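Local coordinates for putative metal-dependent hydrolase (Parabacteroides distasonis ATCC 8503, PDB 3KL7), which binds two zinc ions in a metallo-beta-lactamase-type fold and is probably a metal-dependent hydrolase, its substrate being unknown, at residues M122-V127 against Y148-D153; P128-T133 against E164-M169; P134-Y139 against V182-T187; D176-P181 against R198-K203; M188-A193 against G216-A221. One frame throughout, in Å; residues are numbered along the deposited sequence.

In the fold
Contacts 1 and 4 lie on one sheet, 2 and 3 in loops near the zinc ions, and 5 between two helices. Contact 1 pairs two strands, and contact 4 packs strand 177-181 against the end of helix 190-200; their centres are 14 Å apart. P128-T133 of contact 2 follows directly on M122-V127 of contact 1 and runs toward the metals, where N131 lies next to the zinc ligand H140. Contact 3 touches contact 2 through N131 ND2 and Y186 O, 3.0 Å apart. Contact 5 shares helix 190-200 with contact 4, and its Q192 reaches E164 of contact 2. Contacts 1 and 3 are farthest from touching, about 13 Å between nearest atoms.

Contact 1: residues M122-V127 against Y148-D153; sequences MKIEAV and YILTFD
A single water sits between the strands at the side chains of E125, I149 and T151: water 1 lies in hydrogen-bonding distance of E125 OE2 (2.7 Å), the carbonyl I149 O and T151 OG1 (2.6 Å). It links two side chains that do not meet directly. E125 OE2 has a stronger partner in R156 of the next strand, a salt bridge that probably favours the charged form of the carboxylate. Beneath this polar cluster runs regular antiparallel pairing. K123 with T151 and E125 with I149 are hydrogen-bonded pairs, the shortest link being I149 N to E125 O at 2.8 Å; they alternate with the non-hydrogen-bonded pairs I124-L150 and A126-Y148. On the face carrying I124 and Y148 the contact is apolar. I124 CG2 lies 3.8 Å from Y148 CD1 and also touches L150 CD2, the side chains running side by side in the same direction. The Y148 hydroxyl bonds I71 O of the other sheet, and N146 of its own strand. At the far end, selenomethionine M122 makes a Met-aromatic contact with F152. Its CG stands anti to the backbone N (chi1 -178°), which sends the chain toward F152, SE meeting the ring obliquely, 4.4 Å from the centroid and 55° off the normal. SE also meets L150 CD2. The strands, 123-127 and 148-152, run at 164° to each other, forming an antiparallel ladder in one of the two mixed sheets of the metallo-beta-lactamase sandwich.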
# COMPACT_ATOMS: atom_id res chain seq x y z
N MSE A 122 15.57 -1.30 -1.86
CA MSE A 122 14.25 -0.70 -1.74
C MSE A 122 14.24 0.46 -0.78
O MSE A 122 14.31 0.26 0.44
CB MSE A 122 13.22 -1.73 -1.28
CG MSE A 122 11.81 -1.16 -1.19
SE MSE A 122 10.53 -2.39 -0.54
CE MSE A 122 11.05 -2.39 1.30
N LYS A 123 14.13 1.68 -1.33
CA LYS A 123 14.03 2.88 -0.52
C LYS A 123 12.61 3.00 -0.08
O LYS A 123 11.70 2.73 -0.85
CB LYS A 123 14.46 4.12 -1.33
CG LYS A 123 14.25 5.45 -0.60
CD LYS A 123 14.87 6.63 -1.36
CE LYS A 123 14.02 7.01 -2.57
NZ LYS A 123 14.44 8.30 -3.17
N ILE A 124 12.41 3.40 1.18
CA ILE A 124 11.07 3.61 1.72
C ILE A 124 10.90 5.04 2.16
O ILE A 124 11.75 5.59 2.84
CB ILE A 124 10.77 2.72 2.97
CG1 ILE A 124 11.17 1.27 2.74
CG2 ILE A 124 9.32 2.78 3.32
CD1 ILE A 124 11.03 0.38 4.02
N GLU A 125 9.78 5.65 1.78
CA GLU A 125 9.39 6.93 2.34
C GLU A 125 8.01 6.78 2.95
O GLU A 125 7.12 6.23 2.34
CB GLU A 125 9.40 8.02 1.23
CG GLU A 125 10.74 8.09 0.49
CD GLU A 125 10.67 8.88 -0.80
OE1 GLU A 125 10.71 10.13 -0.73
OE2 GLU A 125 10.59 8.23 -1.88
N ALA A 126 7.85 7.25 4.18
CA ALA A 126 6.56 7.23 4.83
C ALA A 126 5.86 8.58 4.63
O ALA A 126 6.43 9.66 4.88
CB ALA A 126 6.71 6.92 6.36
N VAL A 127 4.63 8.51 4.16
CA VAL A 127 3.86 9.68 3.86
C VAL A 127 2.53 9.61 4.64
O VAL A 127 2.18 8.55 5.14
CB VAL A 127 3.61 9.80 2.33
CG1 VAL A 127 4.95 10.13 1.58
CG2 VAL A 127 2.99 8.51 1.78
N TYR A 148 3.20 4.51 2.16
CA TYR A 148 4.63 4.28 1.81
C TYR A 148 4.89 4.47 0.33
O TYR A 148 4.09 4.09 -0.48
CB TYR A 148 5.07 2.86 2.20
CG TYR A 148 4.94 2.60 3.64
CD1 TYR A 148 5.76 3.24 4.56
CD2 TYR A 148 3.97 1.72 4.11
CE1 TYR A 148 5.62 3.01 5.91
CE2 TYR A 148 3.83 1.49 5.45
CZ TYR A 148 4.66 2.14 6.35
OH TYR A 148 4.52 1.91 7.71
N ILE A 149 6.04 5.06 0.00
CA ILE A 149 6.53 5.07 -1.36
C ILE A 149 7.74 4.16 -1.35
O ILE A 149 8.70 4.39 -0.60
CB ILE A 149 6.97 6.50 -1.84
CG1 ILE A 149 5.88 7.54 -1.57
CG2 ILE A 149 7.32 6.49 -3.32
CD1 ILE A 149 6.33 8.97 -1.91
N LEU A 150 7.69 3.14 -2.19
CA LEU A 150 8.73 2.15 -2.29
C LEU A 150 9.40 2.33 -3.60
O LEU A 150 8.74 2.33 -4.64
CB LEU A 150 8.13 0.75 -2.22
CG LEU A 150 7.26 0.54 -1.00
CD1 LEU A 150 6.62 -0.84 -1.04
CD2 LEU A 150 8.10 0.73 0.25
N THR A 151 10.71 2.51 -3.58
CA THR A 151 11.46 2.73 -4.80
C THR A 151 12.39 1.55 -5.08
O THR A 151 13.21 1.20 -4.26
CB THR A 151 12.27 4.05 -4.73
OG1 THR A 151 11.38 5.15 -4.39
CG2 THR A 151 12.97 4.34 -6.08
N PHE A 152 12.21 0.91 -6.25
CA PHE A 152 13.07 -0.16 -6.71
C PHE A 152 13.76 0.32 -8.01
O PHE A 152 13.10 0.46 -9.03
CB PHE A 152 12.25 -1.41 -7.04
CG PHE A 152 11.27 -1.82 -5.96
CD1 PHE A 152 9.99 -1.27 -5.93
CD2 PHE A 152 11.61 -2.76 -5.01
CE1 PHE A 152 9.07 -1.66 -4.94
CE2 PHE A 152 10.71 -3.15 -4.02
CZ PHE A 152 9.44 -2.61 -3.99
N ASP A 153 15.06 0.58 -7.96
CA ASP A 153 15.82 0.92 -9.16
C ASP A 153 15.05 1.95 -10.03
O ASP A 153 14.89 1.78 -11.23
CB ASP A 153 16.09 -0.38 -9.96
CG ASP A 153 17.02 -0.19 -11.14
OD1 ASP A 153 17.85 0.74 -11.12
OD2 ASP A 153 16.93 -1.00 -12.09
O HOH W 1 10.81 5.57 -1.86

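Contact 2: residues P128-T133 against E164-M169; sequences PAYNTT and EDIPEM
E164 OE1 takes three hydrogen bonds from three consecutive residues: N131 ND2 at 3.0 Å, T132 N at 2.8 Å and T133 N, whose bond is nearly straight at 177°. N131 ND2 comes from one face of the carboxylate and the backbone N of T132 and T133 from the other, all well out of its plane; together they should limit its rotation. OE2 receives T133 OG1 in a bond modelled very short, so its length is doubtful, and is also bonded to Q192 NE2. E164 N returns a bond to Y130 O. Beside it, I166 lays CG2 over the centre of the Y130 ring, a CH-pi contact 3.6 Å from the centroid, while CD1 lies above the same face near CE1 and also touches P128 CB. CG of Y130 sits between its backbone N and carbonyl carbon (chi1 60°), which folds the ring back across I166. Y130 OH donates to E168 OE1 on its syn lone pair; E168 OE2 forms a salt bridge with R142. One step farther, N131 OD1 accepts from ND1 of H140, a ligand of one zinc ion. This is a second-shell arrangement: E164, with Y186 O, holds the N131 amide, which probably helps orient H140 in the dinuclear zinc centre.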
# COMPACT_ATOMS: atom_id res chain seq x y z
N PRO A 128 1.82 10.73 4.75
CA PRO A 128 0.60 10.73 5.53
C PRO A 128 -0.52 9.90 4.91
O PRO A 128 -0.56 9.70 3.69
CB PRO A 128 0.21 12.22 5.60
CG PRO A 128 1.41 12.96 5.20
CD PRO A 128 2.14 12.08 4.26
N ALA A 129 -1.41 9.42 5.75
CA ALA A 129 -2.58 8.72 5.33
C ALA A 129 -3.65 8.92 6.45
O ALA A 129 -3.53 8.33 7.54
CB ALA A 129 -2.26 7.23 5.11
N TYR A 130 -4.67 9.77 6.17
CA TYR A 130 -5.71 10.12 7.18
C TYR A 130 -7.02 10.61 6.55
O TYR A 130 -7.09 10.93 5.34
CB TYR A 130 -5.19 11.20 8.13
CG TYR A 130 -4.82 12.50 7.43
CD1 TYR A 130 -3.56 12.65 6.83
CD2 TYR A 130 -5.71 13.57 7.37
CE1 TYR A 130 -3.21 13.83 6.19
CE2 TYR A 130 -5.37 14.75 6.73
CZ TYR A 130 -4.11 14.87 6.13
OH TYR A 130 -3.75 16.05 5.49
N ASN A 131 -8.06 10.68 7.38
CA ASN A 131 -9.39 11.08 6.93
C ASN A 131 -9.53 12.58 6.98
O ASN A 131 -9.03 13.23 7.89
CB ASN A 131 -10.46 10.43 7.80
CG ASN A 131 -10.65 8.94 7.50
OD1 ASN A 131 -10.07 8.07 8.19
ND2 ASN A 131 -11.43 8.64 6.45
N THR A 132 -10.22 13.14 6.00
CA THR A 132 -10.44 14.59 5.96
C THR A 132 -11.90 14.96 6.28
O THR A 132 -12.18 16.07 6.72
CB THR A 132 -10.06 15.13 4.61
OG1 THR A 132 -10.81 14.43 3.60
CG2 THR A 132 -8.56 14.91 4.35
N THR A 133 -12.83 14.02 6.08
CA THR A 133 -14.26 14.27 6.35
C THR A 133 -14.51 14.48 7.85
O THR A 133 -14.08 13.68 8.68
CB THR A 133 -15.15 13.09 5.86
OG1 THR A 133 -14.91 12.86 4.48
CG2 THR A 133 -16.61 13.38 6.06
N GLU A 164 -8.08 9.56 2.87
CA GLU A 164 -8.96 10.23 1.94
C GLU A 164 -8.10 11.06 0.98
O GLU A 164 -6.86 10.92 0.98
CB GLU A 164 -10.03 11.08 2.70
CG GLU A 164 -11.28 10.25 3.09
CD GLU A 164 -12.30 11.02 3.90
OE1 GLU A 164 -12.04 11.27 5.10
OE2 GLU A 164 -13.39 11.36 3.33
N ASP A 165 -8.73 11.89 0.15
CA ASP A 165 -7.98 12.68 -0.84
C ASP A 165 -7.31 13.86 -0.17
O ASP A 165 -7.70 15.01 -0.35
CB ASP A 165 -8.91 13.16 -1.97
CG ASP A 165 -10.15 13.90 -1.44
OD1 ASP A 165 -10.73 13.45 -0.42
OD2 ASP A 165 -10.55 14.92 -2.05
N ILE A 166 -6.27 13.56 0.59
CA ILE A 166 -5.60 14.58 1.40
C ILE A 166 -4.74 15.49 0.54
O ILE A 166 -4.27 15.08 -0.53
CB ILE A 166 -4.76 13.92 2.52
CG1 ILE A 166 -3.68 12.98 1.93
CG2 ILE A 166 -5.65 13.17 3.46
CD1 ILE A 166 -2.66 12.51 2.95
N PRO A 167 -4.52 16.76 1.00
CA PRO A 167 -3.78 17.76 0.21
C PRO A 167 -2.30 17.43 0.00
O PRO A 167 -1.68 17.96 -0.92
CB PRO A 167 -3.93 19.06 1.04
CG PRO A 167 -4.19 18.63 2.40
CD PRO A 167 -4.96 17.31 2.30
N GLU A 168 -1.75 16.57 0.86
CA GLU A 168 -0.37 16.16 0.73
C GLU A 168 -0.13 15.28 -0.49
O GLU A 168 1.00 15.03 -0.86
CB GLU A 168 0.10 15.42 1.99
CG GLU A 168 0.41 16.32 3.18
CD GLU A 168 -0.75 16.44 4.15
OE1 GLU A 168 -1.93 16.27 3.74
OE2 GLU A 168 -0.48 16.72 5.34
N MSE A 169 -1.19 14.79 -1.10
CA MSE A 169 -1.01 14.00 -2.29
C MSE A 169 -0.45 14.84 -3.45
O MSE A 169 0.20 14.33 -4.32
CB MSE A 169 -2.28 13.27 -2.67
CG MSE A 169 -2.40 11.94 -1.98
SE MSE A 169 -4.04 11.20 -2.23
CE MSE A 169 -3.92 9.66 -1.05

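Contact 3: residues P134-Y139 against V182-T187; sequences PGRDKY and VNQPYT
R136 and Y139 meet Q184, P185 and Y186 where two loops of the metallo-beta-lactamase fold come together beside the zinc site: 182-187, which links strand 177-181 to helix 190-200, and the loop between strands 123-128 and 146-152, which carries the zinc ligand H140. Q184 comes first. Its chain bends at chi2 (-71°), turning OE1 toward R136, and R136 NH1 donates to it at 3.0 Å, tilted 25° out of the guanidinium plane. Water 2 completes a second route, accepting from R136 NH2 and donating to Q184 OE1. P185 follows a cis peptide bond and presses CB over the face of the R136 guanidinium, 3.9 Å from CZ, so the charged group is held both at its edge and on a face. The same proline ring turns CG to Y139, 3.6 Å from its OH. Y186 then points its edge at the face of the Y139 ring, a T-shaped pair with planes at 69° and centroids 4.9 Å apart; K138 CG lies over the opposite face of Y139. T187 closes the loop on itself, its N hydrogen-bonded to N183 O and its OG1 donating to N183 OD1 in the carbonyl plane, 2.6 Å away.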
# COMPACT_ATOMS: atom_id res chain seq x y z
N PRO A 134 -15.21 15.56 8.20
CA PRO A 134 -15.50 15.81 9.62
C PRO A 134 -16.06 14.58 10.30
O PRO A 134 -16.94 13.94 9.77
CB PRO A 134 -16.55 16.93 9.56
CG PRO A 134 -16.30 17.63 8.30
CD PRO A 134 -15.83 16.57 7.32
N GLY A 135 -15.53 14.24 11.47
CA GLY A 135 -16.00 13.07 12.22
C GLY A 135 -15.32 11.74 11.87
O GLY A 135 -15.44 10.75 12.63
N ARG A 136 -14.62 11.68 10.74
CA ARG A 136 -13.98 10.42 10.32
C ARG A 136 -12.52 10.28 10.78
O ARG A 136 -11.80 9.33 10.38
CB ARG A 136 -14.12 10.21 8.82
CG ARG A 136 -15.54 9.78 8.41
CD ARG A 136 -15.66 9.47 6.95
NE ARG A 136 -17.05 9.52 6.51
CZ ARG A 136 -17.46 9.33 5.25
NH1 ARG A 136 -16.58 9.05 4.28
NH2 ARG A 136 -18.76 9.41 4.95
N ASP A 137 -12.09 11.22 11.62
CA ASP A 137 -10.77 11.12 12.26
C ASP A 137 -10.80 10.04 13.35
O ASP A 137 -9.75 9.58 13.81
CB ASP A 137 -10.38 12.44 12.88
CG ASP A 137 -11.36 12.91 13.89
OD1 ASP A 137 -12.56 12.98 13.56
OD2 ASP A 137 -10.95 13.21 15.02
N LYS A 138 -12.00 9.62 13.75
CA LYS A 138 -12.13 8.46 14.61
C LYS A 138 -11.56 7.22 13.86
O LYS A 138 -11.00 6.32 14.48
CB LYS A 138 -13.61 8.25 15.02
CG LYS A 138 -14.54 7.72 13.90
CD LYS A 138 -16.07 7.80 14.29
CE LYS A 138 -16.94 6.98 13.29
NZ LYS A 138 -18.41 7.38 13.23
N TYR A 139 -11.70 7.19 12.55
CA TYR A 139 -11.14 6.09 11.77
C TYR A 139 -9.62 6.20 11.64
O TYR A 139 -8.90 5.36 12.17
CB TYR A 139 -11.80 5.99 10.40
CG TYR A 139 -13.27 5.63 10.47
CD1 TYR A 139 -13.73 4.63 11.32
CD2 TYR A 139 -14.21 6.29 9.66
CE1 TYR A 139 -15.08 4.30 11.39
CE2 TYR A 139 -15.56 5.97 9.72
CZ TYR A 139 -15.99 4.97 10.58
OH TYR A 139 -17.31 4.64 10.64
N VAL A 182 -10.54 2.69 -1.79
CA VAL A 182 -11.80 3.18 -2.28
C VAL A 182 -12.98 2.39 -1.66
O VAL A 182 -13.68 1.63 -2.35
CB VAL A 182 -11.87 3.07 -3.85
CG1 VAL A 182 -13.02 3.87 -4.39
CG2 VAL A 182 -10.50 3.52 -4.51
N ASN A 183 -13.18 2.56 -0.35
CA ASN A 183 -14.36 2.02 0.30
C ASN A 183 -14.96 3.01 1.29
O ASN A 183 -14.31 3.95 1.69
CB ASN A 183 -14.09 0.65 0.97
CG ASN A 183 -13.22 0.75 2.20
OD1 ASN A 183 -12.40 1.66 2.34
ND2 ASN A 183 -13.38 -0.20 3.09
N GLN A 184 -16.23 2.79 1.65
CA GLN A 184 -16.91 3.70 2.52
C GLN A 184 -17.44 2.98 3.78
O GLN A 184 -17.81 1.83 3.72
CB GLN A 184 -18.06 4.38 1.77
CG GLN A 184 -17.56 5.49 0.82
CD GLN A 184 -17.07 6.72 1.57
OE1 GLN A 184 -17.88 7.51 2.09
NE2 GLN A 184 -15.73 6.88 1.66
N PRO A 185 -17.45 3.70 4.94
CA PRO A 185 -17.05 5.10 5.08
C PRO A 185 -15.55 5.32 5.43
O PRO A 185 -15.13 6.44 5.69
CB PRO A 185 -17.91 5.56 6.24
CG PRO A 185 -18.05 4.32 7.11
CD PRO A 185 -17.92 3.12 6.21
N TYR A 186 -14.78 4.27 5.40
CA TYR A 186 -13.44 4.28 5.97
C TYR A 186 -12.40 5.06 5.14
O TYR A 186 -11.56 5.74 5.69
CB TYR A 186 -12.96 2.83 6.19
CG TYR A 186 -13.96 2.01 6.96
CD1 TYR A 186 -14.22 2.27 8.30
CD2 TYR A 186 -14.69 1.01 6.34
CE1 TYR A 186 -15.15 1.53 9.01
CE2 TYR A 186 -15.65 0.25 7.06
CZ TYR A 186 -15.86 0.52 8.38
OH TYR A 186 -16.78 -0.20 9.10
N THR A 187 -12.48 4.95 3.81
CA THR A 187 -11.52 5.62 2.95
C THR A 187 -12.26 6.44 1.87
O THR A 187 -13.09 7.29 2.22
CB THR A 187 -10.47 4.63 2.38
OG1 THR A 187 -11.09 3.69 1.50
CG2 THR A 187 -9.78 3.89 3.51
O HOH W 2 -19.56 9.63 2.29

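Contact 4: residues D176-P181 against R198-K203; sequences DIAFLP and RMFSPK
A178 CB points toward F200 and P202, meeting F200 CZ and P202 CB at 3.8 Å each. Its methyl comes at the edge of the F200 ring, near the ring plane, not over a face. L180 CD1 joins it at that same edge, more loosely, at 4.4 Å from F200 CE1. A face of the ring is taken by its own neighbour P202, whose CD packs over it near its rim, 3.6 Å above the plane. F200 CG stands between the backbone N and the carbonyl carbon (chi1 69°), which turns the edge of the phenyl toward A178 and L180. Just before the strand D176 and K203 lie side by side, pointing the same way, with K203 NZ 3.2 Å from D176 OD1 in a salt bridge approached from above the carboxylate plane. The other oxygen, D176 OD2, accepts from R156 N. The contact lies within the beta-alpha-beta unit of strand 177-181, helix 190-200 and strand 204-208, the chain turning back at S201. Chemically, the contact is an apolar core against the sheet, with one ion pair at the exposed end and the second aspartate oxygen tied to the adjacent strand.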
# COMPACT_ATOMS: atom_id res chain seq x y z
N ASP A 176 5.20 5.85 -10.38
CA ASP A 176 4.91 4.93 -11.49
C ASP A 176 3.62 4.13 -11.24
O ASP A 176 2.80 3.97 -12.12
CB ASP A 176 6.09 3.97 -11.71
CG ASP A 176 7.34 4.67 -12.23
OD1 ASP A 176 7.42 4.92 -13.46
OD2 ASP A 176 8.25 4.96 -11.41
N ILE A 177 3.48 3.63 -10.01
CA ILE A 177 2.33 2.76 -9.66
C ILE A 177 1.74 3.20 -8.33
O ILE A 177 2.45 3.43 -7.38
CB ILE A 177 2.77 1.27 -9.52
CG1 ILE A 177 3.36 0.75 -10.84
CG2 ILE A 177 1.55 0.39 -9.08
CD1 ILE A 177 4.36 -0.40 -10.68
N ALA A 178 0.43 3.32 -8.27
CA ALA A 178 -0.21 3.75 -7.05
C ALA A 178 -1.36 2.87 -6.69
O ALA A 178 -2.11 2.44 -7.53
CB ALA A 178 -0.69 5.23 -7.17
N PHE A 179 -1.47 2.61 -5.40
CA PHE A 179 -2.61 1.94 -4.85
C PHE A 179 -3.36 2.92 -3.97
O PHE A 179 -2.82 3.40 -2.99
CB PHE A 179 -2.16 0.71 -4.03
CG PHE A 179 -1.48 -0.36 -4.86
CD1 PHE A 179 -0.15 -0.24 -5.23
CD2 PHE A 179 -2.18 -1.47 -5.29
CE1 PHE A 179 0.46 -1.20 -5.99
CE2 PHE A 179 -1.58 -2.43 -6.06
CZ PHE A 179 -0.26 -2.29 -6.41
N LEU A 180 -4.60 3.22 -4.35
CA LEU A 180 -5.49 4.08 -3.55
C LEU A 180 -6.69 3.29 -3.04
O LEU A 180 -7.26 2.45 -3.77
CB LEU A 180 -5.98 5.25 -4.40
CG LEU A 180 -4.88 6.18 -4.88
CD1 LEU A 180 -5.45 7.30 -5.79
CD2 LEU A 180 -4.12 6.76 -3.67
N PRO A 181 -7.09 3.55 -1.76
CA PRO A 181 -8.23 2.88 -1.10
C PRO A 181 -9.57 3.52 -1.40
O PRO A 181 -9.72 4.72 -1.26
CB PRO A 181 -7.91 3.07 0.39
CG PRO A 181 -7.18 4.34 0.43
CD PRO A 181 -6.31 4.34 -0.80
N ARG A 198 -5.76 12.55 -9.73
CA ARG A 198 -5.42 13.72 -10.55
C ARG A 198 -4.45 14.67 -9.84
O ARG A 198 -3.78 15.48 -10.47
CB ARG A 198 -6.69 14.46 -11.00
CG ARG A 198 -7.49 13.72 -12.08
CD ARG A 198 -8.63 14.58 -12.70
NE ARG A 198 -9.47 13.79 -13.60
CZ ARG A 198 -9.32 13.73 -14.91
NH1 ARG A 198 -8.36 14.43 -15.51
NH2 ARG A 198 -10.13 12.97 -15.63
N MSE A 199 -4.36 14.57 -8.53
CA MSE A 199 -3.45 15.42 -7.78
C MSE A 199 -1.96 15.10 -8.05
O MSE A 199 -1.11 15.97 -7.93
CB MSE A 199 -3.75 15.33 -6.29
CG MSE A 199 -4.95 16.19 -5.83
SE MSE A 199 -5.01 16.27 -3.88
CE MSE A 199 -5.83 14.58 -3.52
N PHE A 200 -1.65 13.84 -8.40
CA PHE A 200 -0.25 13.44 -8.63
C PHE A 200 0.01 12.58 -9.89
O PHE A 200 1.16 12.23 -10.18
CB PHE A 200 0.34 12.77 -7.36
CG PHE A 200 -0.25 11.42 -7.03
CD1 PHE A 200 -1.53 11.31 -6.46
CD2 PHE A 200 0.48 10.26 -7.25
CE1 PHE A 200 -2.07 10.06 -6.14
CE2 PHE A 200 -0.06 8.99 -6.92
CZ PHE A 200 -1.33 8.91 -6.36
N SER A 201 -1.05 12.26 -10.63
CA SER A 201 -0.94 11.60 -11.95
C SER A 201 -0.04 10.40 -11.99
O SER A 201 0.97 10.41 -12.70
CB SER A 201 -0.46 12.61 -12.99
OG SER A 201 -1.45 13.55 -13.27
N PRO A 202 -0.38 9.35 -11.24
CA PRO A 202 0.40 8.15 -11.37
C PRO A 202 0.20 7.56 -12.76
O PRO A 202 -0.87 7.72 -13.36
CB PRO A 202 -0.16 7.24 -10.30
CG PRO A 202 -1.54 7.74 -10.05
CD PRO A 202 -1.47 9.20 -10.27
N LYS A 203 1.23 6.90 -13.28
CA LYS A 203 1.13 6.30 -14.56
C LYS A 203 0.14 5.13 -14.51
O LYS A 203 -0.67 4.96 -15.40
CB LYS A 203 2.49 5.85 -15.03
CG LYS A 203 3.43 7.03 -15.35
CD LYS A 203 4.86 6.60 -15.37
CE LYS A 203 5.77 7.69 -15.89
NZ LYS A 203 7.19 7.39 -15.53

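Contact 5: residues M188-A193 against G216-A221; sequences MTVSQA and GELKDA
The torsions of V190 and L218 place V190 CG1 and L218 CD1 toward the other segment: V190 CG1 stands anti to its own N (chi1 166°), and L218 CG does likewise (chi1 -168°), with a further bend at chi2 that brings CD1 forward. That end reaches V190 O at 3.6 Å and A193 CB at 4.0 Å, one turn along the first helix. V190 CG1 in turn meets the start of helix 217-221, 3.7 Å from L218 N and 3.8 Å from E217 CG, and reaches A221 CB at 4.1 Å. The methyl packs among E217, L218 and A221, while V190 and E217 cross at about a right angle. Nothing polar passes across: no hydrogen bond joins the two segments. The polar work is done within 188-193, where T189 and Q192 form a capping box. T189 OG1 accepts from Q192 N, and T189 N donates to Q192 OE1 on a lone pair in the carbonyl plane, so both ends of the pair close the helix start that carries V190. Q192 NE2 goes on to E164, linking the cap to the zinc-site loops. Farther in, L218 also lies against L205 and P207 of strand 204-208, so the short helix is seated on both helix 190-200 and the sheet. The chemistry is that of plain apolar packing between two helices, with contact through methyl groups and the aliphatic part of E217, so the fit here probably depends on shape.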
# COMPACT_ATOMS: atom_id res chain seq x y z
N MSE A 188 -11.98 6.20 0.60
CA MSE A 188 -12.44 7.11 -0.47
C MSE A 188 -13.65 6.61 -1.30
O MSE A 188 -13.82 5.38 -1.55
CB MSE A 188 -11.27 7.44 -1.43
CG MSE A 188 -10.30 8.46 -0.86
SE MSE A 188 -8.89 9.01 -2.07
CE MSE A 188 -7.75 7.47 -1.81
N THR A 189 -14.48 7.56 -1.75
CA THR A 189 -15.49 7.30 -2.77
C THR A 189 -14.80 7.34 -4.12
O THR A 189 -13.61 7.70 -4.21
CB THR A 189 -16.59 8.36 -2.79
OG1 THR A 189 -16.03 9.61 -3.22
CG2 THR A 189 -17.26 8.50 -1.39
N VAL A 190 -15.53 6.99 -5.17
CA VAL A 190 -14.94 6.93 -6.51
C VAL A 190 -14.48 8.32 -6.94
O VAL A 190 -13.38 8.47 -7.47
CB VAL A 190 -15.92 6.33 -7.53
CG1 VAL A 190 -15.45 6.57 -8.96
CG2 VAL A 190 -16.11 4.81 -7.24
N SER A 191 -15.30 9.32 -6.67
CA SER A 191 -14.97 10.70 -7.02
C SER A 191 -13.75 11.21 -6.27
O SER A 191 -12.92 11.89 -6.85
CB SER A 191 -16.14 11.62 -6.80
OG SER A 191 -17.09 11.45 -7.83
N GLN A 192 -13.64 10.85 -4.99
CA GLN A 192 -12.49 11.25 -4.17
C GLN A 192 -11.23 10.64 -4.69
O GLN A 192 -10.22 11.31 -4.79
CB GLN A 192 -12.67 10.81 -2.74
CG GLN A 192 -13.34 11.79 -1.87
CD GLN A 192 -13.52 11.25 -0.48
OE1 GLN A 192 -13.75 10.07 -0.31
NE2 GLN A 192 -13.42 12.10 0.52
N ALA A 193 -11.28 9.33 -4.99
CA ALA A 193 -10.16 8.62 -5.57
C ALA A 193 -9.71 9.26 -6.89
O ALA A 193 -8.50 9.42 -7.13
CB ALA A 193 -10.53 7.17 -5.80
N GLY A 216 -15.54 -0.21 -11.14
CA GLY A 216 -15.48 0.08 -12.57
C GLY A 216 -15.70 1.54 -12.91
O GLY A 216 -15.19 2.04 -13.90
N GLU A 217 -16.46 2.24 -12.08
CA GLU A 217 -16.77 3.65 -12.32
C GLU A 217 -15.49 4.55 -12.23
O GLU A 217 -15.47 5.65 -12.78
CB GLU A 217 -17.86 4.12 -11.33
CG GLU A 217 -18.24 5.65 -11.39
CD GLU A 217 -19.28 6.00 -12.48
OE1 GLU A 217 -19.83 5.06 -13.16
OE2 GLU A 217 -19.56 7.25 -12.64
N LEU A 218 -14.45 4.06 -11.56
CA LEU A 218 -13.19 4.80 -11.47
C LEU A 218 -12.51 4.92 -12.85
O LEU A 218 -11.94 5.93 -13.15
CB LEU A 218 -12.23 4.14 -10.46
CG LEU A 218 -10.99 4.95 -10.04
CD1 LEU A 218 -11.35 6.40 -9.66
CD2 LEU A 218 -10.26 4.24 -8.86
N LYS A 219 -12.62 3.88 -13.69
CA LYS A 219 -12.09 3.96 -15.08
C LYS A 219 -12.80 5.04 -15.83
O LYS A 219 -12.18 5.81 -16.52
CB LYS A 219 -12.24 2.63 -15.84
CG LYS A 219 -11.56 1.47 -15.20
CD LYS A 219 -11.63 0.22 -16.06
CE LYS A 219 -10.39 0.06 -16.91
NZ LYS A 219 -10.21 -1.36 -17.31
N ASP A 220 -14.12 5.09 -15.69
CA ASP A 220 -14.93 6.11 -16.35
C ASP A 220 -14.56 7.47 -15.80
O ASP A 220 -14.34 8.41 -16.55
CB ASP A 220 -16.44 5.86 -16.15
CG ASP A 220 -16.94 4.57 -16.84
OD1 ASP A 220 -16.23 4.05 -17.74
OD2 ASP A 220 -18.04 4.08 -16.47
N ALA A 221 -14.51 7.57 -14.47
CA ALA A 221 -14.23 8.84 -13.81
C ALA A 221 -12.87 9.43 -14.22
O ALA A 221 -12.70 10.63 -14.21
CB ALA A 221 -14.31 8.67 -12.29